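Local coordinates for alpha-catenin-like protein hmp-1 (Caenorhabditis elegans, PDB 5H5M) that links the cadherin-catenin complex of adherens junctions to actin filaments and is required for cell migration and cell shape change during worm body enclosure and elongation, at residues E35-I41 against L69-Q74; H247-C252 against S282-R286; Q324-R328 against N357-V362. One frame throughout, in Å; residues are numbered along the deposited sequence.

Contact 1: E35-I41 against L69-Q74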
ATOM      1  N   GLU A  35       5.116 -24.563 -19.408  1.00 34.97           N
ATOM      2  CA  GLU A  35       4.432 -23.500 -20.138  1.00 38.18           C
ATOM      3  C   GLU A  35       3.091 -23.174 -19.484  1.00 40.97           C
ATOM      4  O   GLU A  35       2.689 -22.016 -19.427  1.00 32.12           O
ATOM      5  CB  GLU A  35       4.228 -23.894 -21.603  1.00 35.12           C
ATOM      6  CG  GLU A  35       5.474 -23.750 -22.464  1.00 34.46           C
ATOM      7  CD  GLU A  35       5.258 -24.219 -23.889  1.00 45.09           C
ATOM      8  OE1 GLU A  35       4.245 -24.902 -24.148  1.00 55.71           O
ATOM      9  OE2 GLU A  35       6.103 -23.901 -24.754  1.00 47.45           O
ATOM     10  N   GLY A  36       2.404 -24.200 -18.989  1.00 50.67           N
ATOM     11  CA  GLY A  36       1.154 -24.006 -18.276  1.00 38.01           C
ATOM     12  C   GLY A  36       1.391 -23.310 -16.950  1.00 35.97           C
ATOM     13  O   GLY A  36       0.615 -22.448 -16.536  1.00 35.11           O
ATOM     14  N   HIS A  37       2.478 -23.690 -16.287  1.00 36.83           N
ATOM     15  CA  HIS A  37       2.885 -23.077 -15.026  1.00 38.83           C
ATOM     16  C   HIS A  37       3.155 -21.583 -15.213  1.00 41.85           C
ATOM     17  O   HIS A  37       2.694 -20.752 -14.428  1.00 43.24           O
ATOM     18  CB  HIS A  37       4.128 -23.786 -14.479  1.00 43.98           C
ATOM     19  CG  HIS A  37       4.339 -23.601 -13.010  1.00 60.44           C
ATOM     20  ND1 HIS A  37       5.070 -24.492 -12.249  1.00 65.85           N
ATOM     21  CD2 HIS A  37       3.928 -22.633 -12.160  1.00 61.73           C
ATOM     22  CE1 HIS A  37       5.095 -24.080 -10.996  1.00 65.68           C
ATOM     23  NE2 HIS A  37       4.410 -22.953 -10.913  1.00 61.85           N
ATOM     24  N   CYS A  38       3.897 -21.253 -16.266  1.00 36.63           N
ATOM     25  CA  CYS A  38       4.213 -19.865 -16.587  1.00 32.41           C
ATOM     26  C   CYS A  38       2.968 -19.035 -16.888  1.00 37.69           C
ATOM     27  O   CYS A  38       2.865 -17.883 -16.466  1.00 35.11           O
ATOM     28  CB  CYS A  38       5.164 -19.804 -17.781  1.00 33.99           C
ATOM     29  SG  CYS A  38       5.549 -18.131 -18.336  1.00 31.03           S
ATOM     30  N   GLU A  39       2.029 -19.619 -17.627  1.00 31.10           N
ATOM     31  CA  GLU A  39       0.817 -18.904 -18.011  1.00 31.82           C
ATOM     32  C   GLU A  39      -0.091 -18.623 -16.816  1.00 31.94           C
ATOM     33  O   GLU A  39      -0.832 -17.640 -16.817  1.00 31.00           O
ATOM     34  CB  GLU A  39       0.050 -19.682 -19.083  1.00 41.61           C
ATOM     35  CG  GLU A  39       0.783 -19.787 -20.414  1.00 54.12           C
ATOM     36  CD  GLU A  39       1.144 -18.431 -20.995  1.00 62.96           C
ATOM     37  OE1 GLU A  39       0.311 -17.503 -20.917  1.00 55.97           O
ATOM     38  OE2 GLU A  39       2.268 -18.291 -21.523  1.00 75.84           O
ATOM     39  N   ARG A  40      -0.031 -19.477 -15.798  1.00 31.51           N
ATOM     40  CA  ARG A  40      -0.809 -19.256 -14.581  1.00 40.21           C
ATOM     41  C   ARG A  40      -0.240 -18.081 -13.795  1.00 38.94           C
ATOM     42  O   ARG A  40      -0.982 -17.322 -13.170  1.00 35.66           O
ATOM     43  CB  ARG A  40      -0.844 -20.514 -13.710  1.00 34.20           C
ATOM     44  CG  ARG A  40      -1.727 -21.621 -14.268  1.00 34.49           C
ATOM     45  CD  ARG A  40      -2.006 -22.702 -13.233  1.00 36.52           C
ATOM     46  NE  ARG A  40      -0.818 -23.495 -12.920  1.00 46.62           N
ATOM     47  CZ  ARG A  40      -0.408 -24.541 -13.630  1.00 54.93           C
ATOM     48  NH1 ARG A  40      -1.082 -24.923 -14.708  1.00 62.39           N
ATOM     49  NH2 ARG A  40       0.682 -25.204 -13.268  1.00 52.63           N
ATOM     50  N   ILE A  41       1.081 -17.941 -13.834  1.00 39.70           N
ATOM     51  CA  ILE A  41       1.756 -16.793 -13.241  1.00 34.17           C
ATOM     52  C   ILE A  41       1.356 -15.514 -13.975  1.00 37.16           C
ATOM     53  O   ILE A  41       1.009 -14.509 -13.353  1.00 36.79           O
ATOM     54  CB  ILE A  41       3.291 -16.959 -13.282  1.00 27.78           C
ATOM     55  CG1 ILE A  41       3.719 -18.156 -12.430  1.00 29.46           C
ATOM     56  CG2 ILE A  41       3.986 -15.697 -12.810  1.00 24.86           C
ATOM     57  CD1 ILE A  41       5.210 -18.399 -12.425  1.00 30.11           C
ATOM     58  N   LEU A  69       9.336 -12.894 -19.073  1.00 30.24           N
ATOM     59  CA  LEU A  69       9.323 -14.210 -18.447  1.00 26.05           C
ATOM     60  C   LEU A  69       8.952 -15.303 -19.453  1.00 31.36           C
ATOM     61  O   LEU A  69       9.554 -16.379 -19.456  1.00 34.46           O
ATOM     62  CB  LEU A  69       8.354 -14.229 -17.266  1.00 25.15           C
ATOM     63  CG  LEU A  69       8.239 -15.545 -16.494  1.00 31.76           C
ATOM     64  CD1 LEU A  69       9.613 -16.061 -16.086  1.00 30.72           C
ATOM     65  CD2 LEU A  69       7.348 -15.362 -15.274  1.00 35.61           C
ATOM     66  N   ARG A  70       7.964 -15.026 -20.301  1.00 27.78           N
ATOM     67  CA  ARG A  70       7.581 -15.962 -21.358  1.00 32.98           C
ATOM     68  C   ARG A  70       8.753 -16.243 -22.286  1.00 39.44           C
ATOM     69  O   ARG A  70       9.066 -17.398 -22.579  1.00 35.39           O
ATOM     70  CB  ARG A  70       6.404 -15.423 -22.173  1.00 37.27           C
ATOM     71  CG  ARG A  70       5.048 -15.610 -21.525  1.00 51.19           C
ATOM     72  CD  ARG A  70       3.955 -14.957 -22.358  1.00 53.03           C
ATOM     73  NE  ARG A  70       2.624 -15.234 -21.825  1.00 51.42           N
ATOM     74  CZ  ARG A  70       1.547 -14.505 -22.099  1.00 56.86           C
ATOM     75  NH1 ARG A  70       1.646 -13.449 -22.894  1.00 53.14           N
ATOM     76  NH2 ARG A  70       0.373 -14.827 -21.570  1.00 65.41           N
ATOM     77  N   GLN A  71       9.391 -15.170 -22.745  1.00 34.35           N
ATOM     78  CA  GLN A  71      10.525 -15.266 -23.655  1.00 33.18           C
ATOM     79  C   GLN A  71      11.683 -16.027 -23.023  1.00 39.57           C
ATOM     80  O   GLN A  71      12.278 -16.905 -23.653  1.00 43.55           O
ATOM     81  CB  GLN A  71      10.980 -13.868 -24.077  1.00 38.16           C
ATOM     82  CG  GLN A  71      12.177 -13.852 -25.011  1.00 45.03           C
ATOM     83  CD  GLN A  71      12.736 -12.456 -25.204  1.00 59.66           C
ATOM     84  OE1 GLN A  71      12.154 -11.471 -24.746  1.00 72.68           O
ATOM     85  NE2 GLN A  71      13.875 -12.362 -25.881  1.00 63.33           N
ATOM     86  N   ALA A  72      11.995 -15.690 -21.776  1.00 27.77           N
ATOM     87  CA  ALA A  72      13.079 -16.344 -21.053  1.00 30.59           C
ATOM     88  C   ALA A  72      12.815 -17.835 -20.885  1.00 30.33           C
ATOM     89  O   ALA A  72      13.744 -18.638 -20.922  1.00 39.59           O
ATOM     90  CB  ALA A  72      13.288 -15.686 -19.691  1.00 27.90           C
ATOM     91  N   LEU A  73      11.551 -18.205 -20.702  1.00 26.77           N
ATOM     92  CA  LEU A  73      11.202 -19.611 -20.538  1.00 28.05           C
ATOM     93  C   LEU A  73      11.376 -20.366 -21.850  1.00 32.72           C
ATOM     94  O   LEU A  73      11.871 -21.491 -21.863  1.00 37.36           O
ATOM     95  CB  LEU A  73       9.768 -19.774 -20.028  1.00 26.92           C
ATOM     96  CG  LEU A  73       9.338 -21.243 -19.911  1.00 31.20           C
ATOM     97  CD1 LEU A  73      10.225 -21.991 -18.918  1.00 28.00           C
ATOM     98  CD2 LEU A  73       7.871 -21.377 -19.531  1.00 29.29           C
ATOM     99  N   GLN A  74      10.966 -19.740 -22.949  1.00 31.79           N
ATOM    100  CA  GLN A  74      11.089 -20.352 -24.266  1.00 36.77           C
ATOM    101  C   GLN A  74      12.545 -20.641 -24.621  1.00 38.68           C
ATOM    102  O   GLN A  74      12.855 -21.699 -25.167  1.00 31.73           O
ATOM    103  CB  GLN A  74      10.455 -19.462 -25.340  1.00 39.18           C
ATOM    104  CG  GLN A  74       8.932 -19.433 -25.293  1.00 37.52           C
ATOM    105  CD  GLN A  74       8.322 -20.819 -25.409  1.00 38.50           C
ATOM    106  OE1 GLN A  74       8.631 -21.572 -26.336  1.00 38.04           O
ATOM    107  NE2 GLN A  74       7.460 -21.168 -24.459  1.00 34.87           N
TER

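Contact 2: H247-C252 against S282-R286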
ATOM      1  N   HIS A 247       5.072   7.642  -3.085  1.00 22.41           N
ATOM      2  CA  HIS A 247       3.709   8.154  -3.005  1.00 20.14           C
ATOM      3  C   HIS A 247       3.676   9.573  -2.437  1.00 19.25           C
ATOM      4  O   HIS A 247       2.838  10.384  -2.831  1.00 18.41           O
ATOM      5  CB  HIS A 247       2.837   7.219  -2.167  1.00 22.63           C
ATOM      6  CG  HIS A 247       2.381   5.996  -2.904  1.00 30.26           C
ATOM      7  ND1 HIS A 247       1.447   5.123  -2.394  1.00 21.88           N
ATOM      8  CD2 HIS A 247       2.731   5.511  -4.121  1.00 23.08           C
ATOM      9  CE1 HIS A 247       1.237   4.148  -3.266  1.00 21.36           C
ATOM     10  NE2 HIS A 247       2.005   4.360  -4.318  1.00 22.00           N
ATOM     11  N   ILE A 248       4.585   9.868  -1.512  1.00 16.40           N
ATOM     12  CA  ILE A 248       4.720  11.214  -0.963  1.00 24.21           C
ATOM     13  C   ILE A 248       5.089  12.204  -2.070  1.00 30.06           C
ATOM     14  O   ILE A 248       4.608  13.340  -2.091  1.00 32.66           O
ATOM     15  CB  ILE A 248       5.776  11.256   0.168  1.00 24.87           C
ATOM     16  CG1 ILE A 248       5.234  10.569   1.423  1.00 28.31           C
ATOM     17  CG2 ILE A 248       6.160  12.683   0.502  1.00 22.78           C
ATOM     18  CD1 ILE A 248       6.255  10.416   2.526  1.00 28.41           C
ATOM     19  N   VAL A 249       5.926  11.757  -3.002  1.00 27.13           N
ATOM     20  CA  VAL A 249       6.276  12.557  -4.172  1.00 20.80           C
ATOM     21  C   VAL A 249       5.051  12.788  -5.061  1.00 29.61           C
ATOM     22  O   VAL A 249       4.800  13.913  -5.498  1.00 29.68           O
ATOM     23  CB  VAL A 249       7.395  11.888  -4.996  1.00 23.13           C
ATOM     24  CG1 VAL A 249       7.561  12.573  -6.354  1.00 22.24           C
ATOM     25  CG2 VAL A 249       8.702  11.896  -4.216  1.00 18.83           C
ATOM     26  N   GLU A 250       4.293  11.723  -5.317  1.00 36.51           N
ATOM     27  CA  GLU A 250       3.042  11.818  -6.075  1.00 29.41           C
ATOM     28  C   GLU A 250       2.068  12.814  -5.451  1.00 26.63           C
ATOM     29  O   GLU A 250       1.469  13.632  -6.153  1.00 24.78           O
ATOM     30  CB  GLU A 250       2.356  10.456  -6.172  1.00 26.62           C
ATOM     31  CG  GLU A 250       3.041   9.438  -7.057  1.00 39.82           C
ATOM     32  CD  GLU A 250       2.234   8.155  -7.172  1.00 51.05           C
ATOM     33  OE1 GLU A 250       2.763   7.159  -7.712  1.00 53.59           O
ATOM     34  OE2 GLU A 250       1.068   8.145  -6.720  1.00 45.87           O
ATOM     35  N   ASP A 251       1.904  12.727  -4.133  1.00 20.80           N
ATOM     36  CA  ASP A 251       1.014  13.631  -3.408  1.00 26.16           C
ATOM     37  C   ASP A 251       1.426  15.086  -3.590  1.00 23.25           C
ATOM     38  O   ASP A 251       0.580  15.956  -3.794  1.00 31.95           O
ATOM     39  CB  ASP A 251       0.987  13.290  -1.919  1.00 18.26           C
ATOM     40  CG  ASP A 251       0.391  11.930  -1.639  1.00 34.10           C
ATOM     41  OD1 ASP A 251      -0.371  11.420  -2.492  1.00 32.93           O
ATOM     42  OD2 ASP A 251       0.682  11.376  -0.557  1.00 37.38           O
ATOM     43  N   CYS A 252       2.728  15.340  -3.508  1.00 22.94           N
ATOM     44  CA  CYS A 252       3.269  16.678  -3.718  1.00 26.48           C
ATOM     45  C   CYS A 252       2.953  17.179  -5.122  1.00 30.62           C
ATOM     46  O   CYS A 252       2.578  18.338  -5.309  1.00 33.21           O
ATOM     47  CB  CYS A 252       4.782  16.689  -3.484  1.00 25.95           C
ATOM     48  SG  CYS A 252       5.565  18.300  -3.746  1.00 36.97           S
ATOM     49  N   SER A 282      -2.826  13.417   2.818  1.00 29.50           N
ATOM     50  CA  SER A 282      -2.260  12.128   2.422  1.00 25.12           C
ATOM     51  C   SER A 282      -0.819  11.998   2.896  1.00 24.33           C
ATOM     52  O   SER A 282      -0.421  10.963   3.431  1.00 29.31           O
ATOM     53  CB  SER A 282      -2.325  11.942   0.902  1.00 21.87           C
ATOM     54  OG  SER A 282      -3.664  11.871   0.442  1.00 32.17           O
ATOM     55  N   ILE A 283      -0.041  13.052   2.684  1.00 28.19           N
ATOM     56  CA  ILE A 283       1.356  13.076   3.094  1.00 23.53           C
ATOM     57  C   ILE A 283       1.491  12.860   4.600  1.00 19.42           C
ATOM     58  O   ILE A 283       2.316  12.068   5.051  1.00 23.41           O
ATOM     59  CB  ILE A 283       2.024  14.399   2.692  1.00 22.63           C
ATOM     60  CG1 ILE A 283       2.123  14.481   1.169  1.00 22.24           C
ATOM     61  CG2 ILE A 283       3.402  14.524   3.324  1.00 24.18           C
ATOM     62  CD1 ILE A 283       2.790  15.729   0.654  1.00 29.14           C
ATOM     63  N   ARG A 284       0.660  13.551   5.373  1.00 22.45           N
ATOM     64  CA  ARG A 284       0.682  13.406   6.823  1.00 28.30           C
ATOM     65  C   ARG A 284       0.376  11.965   7.234  1.00 35.70           C
ATOM     66  O   ARG A 284       1.096  11.376   8.044  1.00 29.41           O
ATOM     67  CB  ARG A 284      -0.315  14.364   7.479  1.00 23.69           C
ATOM     68  CG  ARG A 284      -0.378  14.226   8.991  1.00 28.62           C
ATOM     69  CD  ARG A 284      -1.378  15.187   9.619  1.00 29.98           C
ATOM     70  NE  ARG A 284      -1.443  15.004  11.068  1.00 41.03           N
ATOM     71  CZ  ARG A 284      -0.726  15.701  11.945  1.00 51.21           C
ATOM     72  NH1 ARG A 284       0.105  16.647  11.528  1.00 50.80           N
ATOM     73  NH2 ARG A 284      -0.849  15.458  13.244  1.00 53.17           N
ATOM     74  N   GLY A 285      -0.689  11.408   6.665  1.00 28.43           N
ATOM     75  CA  GLY A 285      -1.104  10.053   6.967  1.00 28.39           C
ATOM     76  C   GLY A 285      -0.044   9.017   6.638  1.00 28.46           C
ATOM     77  O   GLY A 285       0.242   8.137   7.449  1.00 29.09           O
ATOM     78  N   ARG A 286       0.538   9.126   5.448  1.00 26.23           N
ATOM     79  CA  ARG A 286       1.577   8.199   5.013  1.00 28.88           C
ATOM     80  C   ARG A 286       2.824   8.311   5.886  1.00 28.89           C
ATOM     81  O   ARG A 286       3.433   7.302   6.250  1.00 24.62           O
ATOM     82  CB  ARG A 286       1.948   8.450   3.551  1.00 26.24           C
ATOM     83  CG  ARG A 286       0.828   8.207   2.547  1.00 28.66           C
ATOM     84  CD  ARG A 286       1.382   8.215   1.128  1.00 22.68           C
ATOM     85  NE  ARG A 286       0.436   8.749   0.153  1.00 17.99           N
ATOM     86  CZ  ARG A 286      -0.480   8.023  -0.484  1.00 19.17           C
ATOM     87  NH1 ARG A 286      -0.590   6.723  -0.244  1.00 19.44           N
ATOM     88  NH2 ARG A 286      -1.291   8.603  -1.357  1.00 23.39           N
TER

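Contact 3: Q324-R328 against N357-V362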
ATOM      1  N   GLN A 324       5.528  20.713  11.545  1.00 34.05           N
ATOM      2  CA  GLN A 324       6.028  21.851  10.778  1.00 32.24           C
ATOM      3  C   GLN A 324       5.447  21.864   9.366  1.00 31.12           C
ATOM      4  O   GLN A 324       5.143  22.924   8.822  1.00 36.02           O
ATOM      5  CB  GLN A 324       7.558  21.827  10.711  1.00 30.59           C
ATOM      6  CG  GLN A 324       8.246  21.988  12.055  1.00 47.13           C
ATOM      7  CD  GLN A 324       9.740  21.723  11.982  1.00 63.28           C
ATOM      8  OE1 GLN A 324      10.287  21.471  10.906  1.00 69.73           O
ATOM      9  NE2 GLN A 324      10.408  21.780  13.129  1.00 60.68           N
ATOM     10  N   PHE A 325       5.298  20.681   8.779  1.00 28.81           N
ATOM     11  CA  PHE A 325       4.708  20.554   7.452  1.00 26.53           C
ATOM     12  C   PHE A 325       3.226  20.920   7.464  1.00 29.20           C
ATOM     13  O   PHE A 325       2.765  21.698   6.630  1.00 32.06           O
ATOM     14  CB  PHE A 325       4.887  19.133   6.916  1.00 24.00           C
ATOM     15  CG  PHE A 325       4.008  18.818   5.740  1.00 24.71           C
ATOM     16  CD1 PHE A 325       4.282  19.354   4.491  1.00 26.71           C
ATOM     17  CD2 PHE A 325       2.905  17.993   5.884  1.00 22.75           C
ATOM     18  CE1 PHE A 325       3.470  19.071   3.404  1.00 23.94           C
ATOM     19  CE2 PHE A 325       2.087  17.707   4.800  1.00 23.26           C
ATOM     20  CZ  PHE A 325       2.371  18.243   3.561  1.00 23.83           C
ATOM     21  N   ALA A 326       2.489  20.351   8.415  1.00 27.47           N
ATOM     22  CA  ALA A 326       1.054  20.582   8.527  1.00 28.42           C
ATOM     23  C   ALA A 326       0.748  22.056   8.750  1.00 36.64           C
ATOM     24  O   ALA A 326      -0.245  22.578   8.248  1.00 43.68           O
ATOM     25  CB  ALA A 326       0.469  19.745   9.654  1.00 29.05           C
ATOM     26  N   GLU A 327       1.612  22.725   9.505  1.00 32.79           N
ATOM     27  CA  GLU A 327       1.425  24.132   9.822  1.00 32.26           C
ATOM     28  C   GLU A 327       1.563  25.002   8.575  1.00 32.77           C
ATOM     29  O   GLU A 327       0.710  25.849   8.300  1.00 36.56           O
ATOM     30  CB  GLU A 327       2.427  24.568  10.891  1.00 37.33           C
ATOM     31  CG  GLU A 327       2.246  25.997  11.369  1.00 64.53           C
ATOM     32  CD  GLU A 327       3.217  26.369  12.479  1.00 83.35           C
ATOM     33  OE1 GLU A 327       4.110  27.210  12.236  1.00 87.37           O
ATOM     34  OE2 GLU A 327       3.083  25.818  13.594  1.00 85.56           O
ATOM     35  N   ARG A 328       2.630  24.777   7.816  1.00 33.06           N
ATOM     36  CA  ARG A 328       2.891  25.551   6.607  1.00 42.05           C
ATOM     37  C   ARG A 328       1.893  25.232   5.498  1.00 46.69           C
ATOM     38  O   ARG A 328       1.456  26.126   4.771  1.00 48.54           O
ATOM     39  CB  ARG A 328       4.316  25.302   6.117  1.00 42.12           C
ATOM     40  CG  ARG A 328       5.389  25.775   7.083  1.00 37.59           C
ATOM     41  CD  ARG A 328       6.764  25.284   6.670  1.00 37.77           C
ATOM     42  NE  ARG A 328       7.234  25.908   5.437  1.00 38.24           N
ATOM     43  CZ  ARG A 328       8.413  25.654   4.877  1.00 43.31           C
ATOM     44  NH1 ARG A 328       9.242  24.783   5.439  1.00 43.97           N
ATOM     45  NH2 ARG A 328       8.764  26.269   3.756  1.00 39.09           N
ATOM     46  N   ASN A 357       9.029  22.966  -0.784  1.00 29.06           N
ATOM     47  CA  ASN A 357       9.942  23.052   0.351  1.00 35.44           C
ATOM     48  C   ASN A 357       9.332  22.459   1.614  1.00 30.38           C
ATOM     49  O   ASN A 357      10.037  21.874   2.432  1.00 31.93           O
ATOM     50  CB  ASN A 357      10.358  24.503   0.607  1.00 28.62           C
ATOM     51  CG  ASN A 357      11.210  25.068  -0.512  1.00 34.44           C
ATOM     52  OD1 ASN A 357      11.888  24.329  -1.225  1.00 41.11           O
ATOM     53  ND2 ASN A 357      11.180  26.387  -0.669  1.00 33.58           N
ATOM     54  N   ALA A 358       8.019  22.608   1.767  1.00 26.83           N
ATOM     55  CA  ALA A 358       7.322  22.036   2.914  1.00 30.80           C
ATOM     56  C   ALA A 358       7.273  20.512   2.821  1.00 31.32           C
ATOM     57  O   ALA A 358       7.515  19.819   3.805  1.00 32.24           O
ATOM     58  CB  ALA A 358       5.921  22.607   3.024  1.00 24.29           C
ATOM     59  N   CYS A 359       6.956  19.998   1.635  1.00 25.07           N
ATOM     60  CA  CYS A 359       6.915  18.557   1.409  1.00 27.62           C
ATOM     61  C   CYS A 359       8.291  17.934   1.609  1.00 27.98           C
ATOM     62  O   CYS A 359       8.410  16.787   2.040  1.00 28.21           O
ATOM     63  CB  CYS A 359       6.403  18.241   0.001  1.00 25.16           C
ATOM     64  SG  CYS A 359       4.666  18.605  -0.278  1.00 39.05           S
ATOM     65  N   THR A 360       9.327  18.703   1.292  1.00 32.80           N
ATOM     66  CA  THR A 360      10.707  18.245   1.411  1.00 35.21           C
ATOM     67  C   THR A 360      11.076  17.981   2.876  1.00 38.30           C
ATOM     68  O   THR A 360      11.907  17.121   3.168  1.00 34.22           O
ATOM     69  CB  THR A 360      11.669  19.268   0.771  1.00 34.26           C
ATOM     70  OG1 THR A 360      11.337  19.412  -0.615  1.00 38.98           O
ATOM     71  CG2 THR A 360      13.108  18.813   0.867  1.00 38.58           C
ATOM     72  N   LEU A 361      10.438  18.710   3.790  1.00 35.99           N
ATOM     73  CA  LEU A 361      10.528  18.420   5.221  1.00 40.07           C
ATOM     74  C   LEU A 361      10.220  16.952   5.507  1.00 37.43           C
ATOM     75  O   LEU A 361      11.020  16.239   6.113  1.00 33.13           O
ATOM     76  CB  LEU A 361       9.558  19.302   6.012  1.00 43.71           C
ATOM     77  CG  LEU A 361      10.013  20.569   6.736  1.00 43.34           C
ATOM     78  CD1 LEU A 361      11.017  21.355   5.920  1.00 37.77           C
ATOM     79  CD2 LEU A 361       8.795  21.424   7.060  1.00 37.83           C
ATOM     80  N   VAL A 362       9.044  16.515   5.068  1.00 29.08           N
ATOM     81  CA  VAL A 362       8.597  15.144   5.275  1.00 27.68           C
ATOM     82  C   VAL A 362       9.435  14.150   4.473  1.00 25.35           C
ATOM     83  O   VAL A 362       9.869  13.123   4.994  1.00 35.06           O
ATOM     84  CB  VAL A 362       7.110  14.984   4.889  1.00 31.25           C
ATOM     85  CG1 VAL A 362       6.686  13.526   4.970  1.00 16.53           C
ATOM     86  CG2 VAL A 362       6.230  15.853   5.780  1.00 31.28           C
TER

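Contact 1: E35-I41 against L69-Q74
E39 OE1 takes the guanidinium group of R70 at its edge: NH2 comes to 2.8 Å from OE1 on the syn lone pair, at 144°. R70 NE adds two weak bonds, one to each carboxylate oxygen, the nearer being NE to E39 OE2 at 3.1 Å. Carboxylate and guanidinium planes lie 21° apart, and the two side chains cross at about a right angle, R70 running extended from CG to NE while E39 is bent at chi2. One helical turn away, E35 OE2 accepts Q74 NE2 at 3.1 Å, nearly straight at 173°; the donor arrives on the anti side of the carboxylate, tilted out of its plane, and R31 NE forms a salt bridge to the same oxygen. These polar pairs border an antiparallel packing of helices 27-49 and 56-80, neighbours in the helical-bundle architecture of the vinculin/alpha-catenin family, with segment axes 10.6 Å apart. Between the helices C38 CB touches L73 CD2 at 3.6 Å, while its sulfur, anti to the backbone N, reaches L69 CG at 4.2 Å. The apolar row runs on through I41 CG2, 4.2 Å from L69 CD2. Beyond it, helix 92-122 lays L107 against both I41 and L69, and helix 6-17 brings F14 onto I41 and H37.

Contact 2: H247-C252 against S282-R286
R286 holds D251 side-on with two nitrogens. NE meets OD2 of D251 at 2.7 Å, almost straight at 173°, and R286 NH2 reaches D251 OD1 at 3.2 Å. Both oxygens use their syn lone pairs, and the flat groups are nearly coplanar. This salt bridge is buried between helices 237-260 and 276-300, antiparallel neighbours in a four-helix bundle of the M domain. H247 CB lies over one guanidinium face, offset toward the rim, 3.7 Å from R286 NE. The imidazole plane is turned 74° from the guanidinium, so the two groups do not stack.

Further partners surround the pair: R254 NH2 makes its own salt bridge to D251 OD1, R286 NH1 pairs with D121 OD1, and H247 bonds through NE2 to D117 and through ND1 to S120. Replacing R286 with a leucine would probably leave the buried D251 carboxylate without its paired donors from helix 276-300 and D121 without its salt-bridge mate. Away from the charges, I248 CG2 meets I283 CG2 at 4.4 Å. CG1 of I283, anti to the carbonyl carbon, brings the end of the chain close to helix 237-260, and this CG1 rests 3.5 Å from D251 CB.

Contact 3: Q324-R328 against N357-V362
Three groups of helix 345-374 come obliquely on the F325 ring: V362 CG2, 3.7 Å from F325 CG; the A358 carbonyl oxygen, 3.3 Å from its CD1; and C359 SG, 3.9 Å from its CE1. The last is a sulfur-aromatic contact, with the sulfur 69° off the ring normal. The ring reaches these partners because CG stands anti to the backbone N (chi1 165°), which places the phenyl group between the two helices. The R328 guanidinium is met on a face: A358 CA sits over its centre, 4.2 Å above the plane. L361 CD2 approaches R328 NH1 obliquely at 3.8 Å, and N357 CB lies 3.9 Å from R328 NH2. A bend at chi3 (68°) folds the arginine over A358, while R328 NE makes a salt bridge to E354, also on helix 345-374.

Helices 305-339 and 345-374 run antiparallel here, consecutive members of a helical bundle. Their segment axes approach to 8.9 Å, with F325 and A358 the nearest CA pair; the small A358 side chain faces this approach. At the outer border Q324 CB touches L361 CD2 at 3.9 Å. Inward, I283 of helix 276-300 packs on F325 and C359. Across these two segments, then, the contact rests on apolar and aromatic packing and the flat side of an arginine, whose charge is probably balanced by E354.

Overall arrangement
Contacts 2 and 3 belong to the same bundle and touch: I283 CD1 and C252 SG of contact 2 each pack 3.6 Å from C359 SG of contact 3, and helix 276-300 is followed in the chain by helix 305-339. Contact 1 joins two earlier helices, its centre about 37 Å from that of contact 2 and about 47 Å from that of contact 3, on the opposite side of the chain's centre from contact 3. All three are antiparallel helix pairs. Contact 2 is buried yet carries a bidentate ion pair; contacts 1 and 3 are only partly buried, contact 1 keeping its charges beside an apolar row and contact 3 passing from buried aromatic packing to an exposed border.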